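PDB 5U1T: separin, which is a caspase-like cysteine protease that cleaves the cohesin subunit MCD1/SCC1 at the onset of anaphase, letting chromosomes segregate. Local coordinates for residues D569-K583 against M610-L623. Sequence-based numbering, arbitrary orientation.
Sequences DMSKHLTTNLSKITK and MLLCYLNFNNFDKL
Tyr-614 meets Met-570, Leu-574 and Leu-578 where two successive helix pairs of the helical domain, 557-572 with 578-590 and 602-617 with 621-633, pack together, segments 578-583 and 610-617 running roughly antiparallel at 139°. The Tyr-614 side chain illustrates how a helix can hold a neighbouring loop. From CB, with CG anti to the backbone N (chi1 -157°), the ring is placed between Met-570 and Asn-618, its hydroxyl directed at Leu-574 O. Met-570 CG lies over one ring face, 3.4 Å from the centroid, and Met-570 SD adds a Met-aromatic contact over the ring; the Asn-618 amide lies over the opposite face. Tyr-614 CD2 meets Leu-578 CD2 at 3.6 Å. At the tip, Tyr-614 OH donates to Leu-574 O across 2.7 Å; the carbonyl oxygen lies at the ring edge, yet the hydroxyl stands 39° out of the carbonyl plane. A phenylalanine here would probably leave Leu-574 O without this donor and the loop less firmly tied. Beyond the ring, Leu-578 CD2 rests over a face of Phe-620 and Leu-578 CD1 touches Leu-611 CD1 and Leu-615 CD2. Thr-582 OG1, 3.5 Å from Leu-615 CD2, turns its hydrogen back to Leu-578 O, 2.6 Å away, which Thr-582 N reaches from the opposite face of the carbonyl plane.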
# COMPACT_ATOMS: atom_id res chain seq x y z
N ASP A 569 -0.11 19.97 -1.85
CA ASP A 569 0.16 18.98 -2.90
C ASP A 569 -0.63 17.69 -2.72
O ASP A 569 -1.36 17.29 -3.62
CB ASP A 569 1.65 18.64 -2.95
CG ASP A 569 2.41 19.55 -3.86
OD1 ASP A 569 1.75 20.37 -4.53
OD2 ASP A 569 3.66 19.46 -3.91
N MET A 570 -0.46 17.05 -1.56
CA MET A 570 -1.16 15.81 -1.30
C MET A 570 -2.66 16.02 -1.44
O MET A 570 -3.35 15.20 -2.04
CB MET A 570 -0.80 15.28 0.08
CG MET A 570 0.61 14.74 0.16
SD MET A 570 0.99 14.26 1.84
CE MET A 570 1.42 12.55 1.70
N SER A 571 -3.16 17.13 -0.94
CA SER A 571 -4.58 17.38 -1.03
C SER A 571 -5.06 17.48 -2.45
O SER A 571 -6.18 17.13 -2.75
CB SER A 571 -4.94 18.63 -0.27
OG SER A 571 -4.76 19.76 -1.06
N LYS A 572 -4.22 17.98 -3.32
CA LYS A 572 -4.61 18.09 -4.73
C LYS A 572 -4.14 16.89 -5.57
O LYS A 572 -4.32 16.87 -6.79
CB LYS A 572 -4.04 19.37 -5.34
CG LYS A 572 -4.70 20.66 -4.92
CD LYS A 572 -3.97 21.86 -5.59
CE LYS A 572 -4.71 23.21 -5.36
NZ LYS A 572 -3.92 24.48 -5.67
N HIS A 573 -3.52 15.91 -4.91
CA HIS A 573 -2.92 14.74 -5.58
C HIS A 573 -1.91 15.09 -6.67
O HIS A 573 -2.05 14.68 -7.83
CB HIS A 573 -4.00 13.84 -6.14
CG HIS A 573 -5.09 13.56 -5.17
ND1 HIS A 573 -6.39 13.97 -5.36
CD2 HIS A 573 -5.06 12.95 -3.96
CE1 HIS A 573 -7.12 13.60 -4.32
NE2 HIS A 573 -6.34 12.97 -3.47
N LEU A 574 -0.89 15.85 -6.28
CA LEU A 574 0.19 16.25 -7.16
C LEU A 574 1.52 16.21 -6.42
O LEU A 574 1.58 15.93 -5.22
CB LEU A 574 -0.05 17.64 -7.71
CG LEU A 574 -1.38 17.89 -8.41
CD1 LEU A 574 -1.46 19.35 -8.72
CD2 LEU A 574 -1.51 17.08 -9.69
N THR A 575 2.60 16.48 -7.15
CA THR A 575 3.94 16.41 -6.59
C THR A 575 4.69 17.65 -7.00
O THR A 575 5.91 17.76 -6.83
CB THR A 575 4.71 15.17 -7.07
OG1 THR A 575 4.64 15.12 -8.50
CG2 THR A 575 4.11 13.91 -6.48
N THR A 576 3.94 18.59 -7.55
CA THR A 576 4.44 19.84 -8.06
C THR A 576 5.56 20.43 -7.29
O THR A 576 6.55 20.85 -7.84
CB THR A 576 3.36 20.92 -7.99
OG1 THR A 576 2.11 20.38 -8.40
CG2 THR A 576 3.71 22.06 -8.87
N ASN A 577 5.37 20.49 -6.00
CA ASN A 577 6.37 21.11 -5.14
C ASN A 577 7.20 20.15 -4.31
O ASN A 577 8.03 20.60 -3.52
CB ASN A 577 5.71 22.09 -4.18
CG ASN A 577 5.18 23.30 -4.89
OD1 ASN A 577 5.88 23.90 -5.73
ND2 ASN A 577 3.94 23.66 -4.60
N LEU A 578 6.99 18.85 -4.49
CA LEU A 578 7.63 17.84 -3.65
C LEU A 578 9.15 17.98 -3.62
O LEU A 578 9.78 17.96 -2.55
CB LEU A 578 7.25 16.44 -4.14
CG LEU A 578 7.68 15.26 -3.27
CD1 LEU A 578 7.62 15.61 -1.80
CD2 LEU A 578 6.78 14.06 -3.54
N SER A 579 9.73 18.09 -4.80
CA SER A 579 11.17 18.18 -4.93
C SER A 579 11.73 19.52 -4.37
O SER A 579 12.69 19.54 -3.59
CB SER A 579 11.55 17.98 -6.39
OG SER A 579 12.93 18.12 -6.54
N LYS A 580 11.12 20.63 -4.77
CA LYS A 580 11.43 21.96 -4.24
C LYS A 580 11.51 21.96 -2.71
O LYS A 580 12.52 22.37 -2.15
CB LYS A 580 10.37 22.99 -4.69
CG LYS A 580 10.93 24.27 -5.28
CD LYS A 580 10.35 25.53 -4.59
CE LYS A 580 11.12 26.81 -5.05
NZ LYS A 580 10.68 28.11 -4.41
N ILE A 581 10.47 21.46 -2.04
CA ILE A 581 10.41 21.53 -0.59
C ILE A 581 11.24 20.46 0.13
O ILE A 581 11.66 20.68 1.25
CB ILE A 581 8.94 21.48 -0.06
CG1 ILE A 581 8.32 20.11 -0.23
CG2 ILE A 581 8.08 22.53 -0.76
CD1 ILE A 581 6.86 20.07 0.12
N THR A 582 11.50 19.32 -0.50
CA THR A 582 12.40 18.35 0.13
C THR A 582 13.81 18.93 0.15
O THR A 582 14.58 18.70 1.09
CB THR A 582 12.42 16.99 -0.61
OG1 THR A 582 11.08 16.55 -0.84
CG2 THR A 582 13.15 15.95 0.22
N LYS A 583 14.17 19.68 -0.88
CA LYS A 583 15.49 20.26 -0.92
C LYS A 583 15.59 21.41 0.05
O LYS A 583 16.58 21.53 0.78
CB LYS A 583 15.83 20.72 -2.32
CG LYS A 583 16.71 19.72 -3.03
CD LYS A 583 16.42 19.65 -4.51
CE LYS A 583 17.12 18.41 -5.12
NZ LYS A 583 18.59 18.30 -4.72
N MET A 610 5.52 12.20 7.13
CA MET A 610 4.63 12.35 5.99
C MET A 610 5.40 12.62 4.67
O MET A 610 4.89 12.37 3.58
CB MET A 610 3.62 13.46 6.27
CG MET A 610 2.36 13.44 5.44
SD MET A 610 1.74 11.82 4.90
CE MET A 610 1.59 10.81 6.41
N LEU A 611 6.62 13.12 4.80
CA LEU A 611 7.42 13.56 3.65
C LEU A 611 8.17 12.38 3.05
O LEU A 611 8.21 12.21 1.83
CB LEU A 611 8.41 14.66 4.06
CG LEU A 611 9.36 15.23 3.00
CD1 LEU A 611 8.59 15.92 1.89
CD2 LEU A 611 10.36 16.18 3.62
N LEU A 612 8.79 11.61 3.94
CA LEU A 612 9.42 10.35 3.61
C LEU A 612 8.41 9.44 2.91
O LEU A 612 8.69 8.88 1.85
CB LEU A 612 9.96 9.66 4.86
CG LEU A 612 11.18 10.25 5.55
CD1 LEU A 612 11.53 9.42 6.75
CD2 LEU A 612 12.36 10.31 4.61
N CYS A 613 7.23 9.32 3.51
CA CYS A 613 6.17 8.50 2.95
C CYS A 613 5.67 9.00 1.59
O CYS A 613 5.34 8.19 0.73
CB CYS A 613 5.01 8.41 3.94
SG CYS A 613 3.48 7.71 3.31
N TYR A 614 5.63 10.31 1.37
CA TYR A 614 5.16 10.79 0.07
C TYR A 614 6.28 10.73 -0.96
O TYR A 614 6.01 10.60 -2.15
CB TYR A 614 4.61 12.20 0.17
CG TYR A 614 3.63 12.61 -0.91
CD1 TYR A 614 2.51 11.83 -1.19
CD2 TYR A 614 3.79 13.79 -1.61
CE1 TYR A 614 1.59 12.21 -2.15
CE2 TYR A 614 2.87 14.19 -2.57
CZ TYR A 614 1.77 13.39 -2.84
OH TYR A 614 0.85 13.75 -3.79
N LEU A 615 7.53 10.86 -0.52
CA LEU A 615 8.66 10.68 -1.41
C LEU A 615 8.69 9.23 -1.92
O LEU A 615 8.76 8.95 -3.12
CB LEU A 615 9.98 11.01 -0.71
CG LEU A 615 10.35 12.48 -0.50
CD1 LEU A 615 11.66 12.53 0.24
CD2 LEU A 615 10.44 13.25 -1.80
N ASN A 616 8.62 8.30 -0.98
CA ASN A 616 8.62 6.89 -1.26
C ASN A 616 7.47 6.43 -2.16
O ASN A 616 7.66 5.64 -3.07
CB ASN A 616 8.58 6.14 0.06
CG ASN A 616 8.33 4.68 -0.12
OD1 ASN A 616 7.21 4.26 -0.41
ND2 ASN A 616 9.38 3.89 0.07
N PHE A 617 6.27 6.93 -1.89
CA PHE A 617 5.12 6.57 -2.69
C PHE A 617 5.24 7.12 -4.12
O PHE A 617 4.63 6.59 -5.04
CB PHE A 617 3.86 7.07 -1.99
CG PHE A 617 2.59 6.99 -2.81
CD1 PHE A 617 2.20 8.06 -3.62
CD2 PHE A 617 1.76 5.90 -2.70
CE1 PHE A 617 1.03 8.01 -4.34
CE2 PHE A 617 0.58 5.85 -3.42
CZ PHE A 617 0.22 6.90 -4.25
N ASN A 618 6.04 8.16 -4.30
CA ASN A 618 6.24 8.72 -5.64
C ASN A 618 7.58 8.32 -6.24
O ASN A 618 7.96 8.81 -7.31
CB ASN A 618 6.12 10.24 -5.63
CG ASN A 618 4.69 10.69 -5.61
OD1 ASN A 618 4.23 11.33 -4.65
ND2 ASN A 618 3.95 10.36 -6.66
N ASN A 619 8.27 7.43 -5.54
CA ASN A 619 9.55 6.88 -5.97
C ASN A 619 10.56 8.00 -6.21
O ASN A 619 11.22 8.04 -7.23
CB ASN A 619 9.37 6.00 -7.23
CG ASN A 619 8.20 5.00 -7.11
OD1 ASN A 619 8.26 4.03 -6.35
ND2 ASN A 619 7.14 5.24 -7.89
N PHE A 620 10.69 8.92 -5.27
CA PHE A 620 11.69 9.97 -5.37
C PHE A 620 12.93 9.46 -4.68
O PHE A 620 13.50 10.15 -3.83
CB PHE A 620 11.22 11.28 -4.73
CG PHE A 620 10.29 12.10 -5.57
CD1 PHE A 620 9.43 11.52 -6.48
CD2 PHE A 620 10.26 13.48 -5.43
CE1 PHE A 620 8.56 12.30 -7.25
CE2 PHE A 620 9.39 14.25 -6.19
CZ PHE A 620 8.54 13.66 -7.10
N ASP A 621 13.35 8.25 -5.03
CA ASP A 621 14.28 7.48 -4.22
C ASP A 621 15.62 8.17 -3.93
O ASP A 621 16.25 7.91 -2.90
CB ASP A 621 14.53 6.12 -4.90
CG ASP A 621 13.23 5.41 -5.30
OD1 ASP A 621 12.24 5.46 -4.53
OD2 ASP A 621 13.18 4.79 -6.39
N LYS A 622 16.06 9.06 -4.81
CA LYS A 622 17.31 9.80 -4.63
C LYS A 622 17.18 10.77 -3.44
O LYS A 622 17.98 10.76 -2.50
CB LYS A 622 17.66 10.56 -5.90
CG LYS A 622 19.05 11.15 -5.96
CD LYS A 622 19.25 11.88 -7.28
CE LYS A 622 20.59 11.55 -7.94
NZ LYS A 622 21.80 12.19 -7.27
N LEU A 623 16.14 11.60 -3.51
CA LEU A 623 15.78 12.52 -2.44
C LEU A 623 15.54 11.75 -1.15
O LEU A 623 16.01 12.14 -0.10
CB LEU A 623 14.54 13.35 -2.82
CG LEU A 623 14.82 14.41 -3.89
CD1 LEU A 623 13.56 15.12 -4.34
CD2 LEU A 623 15.85 15.39 -3.38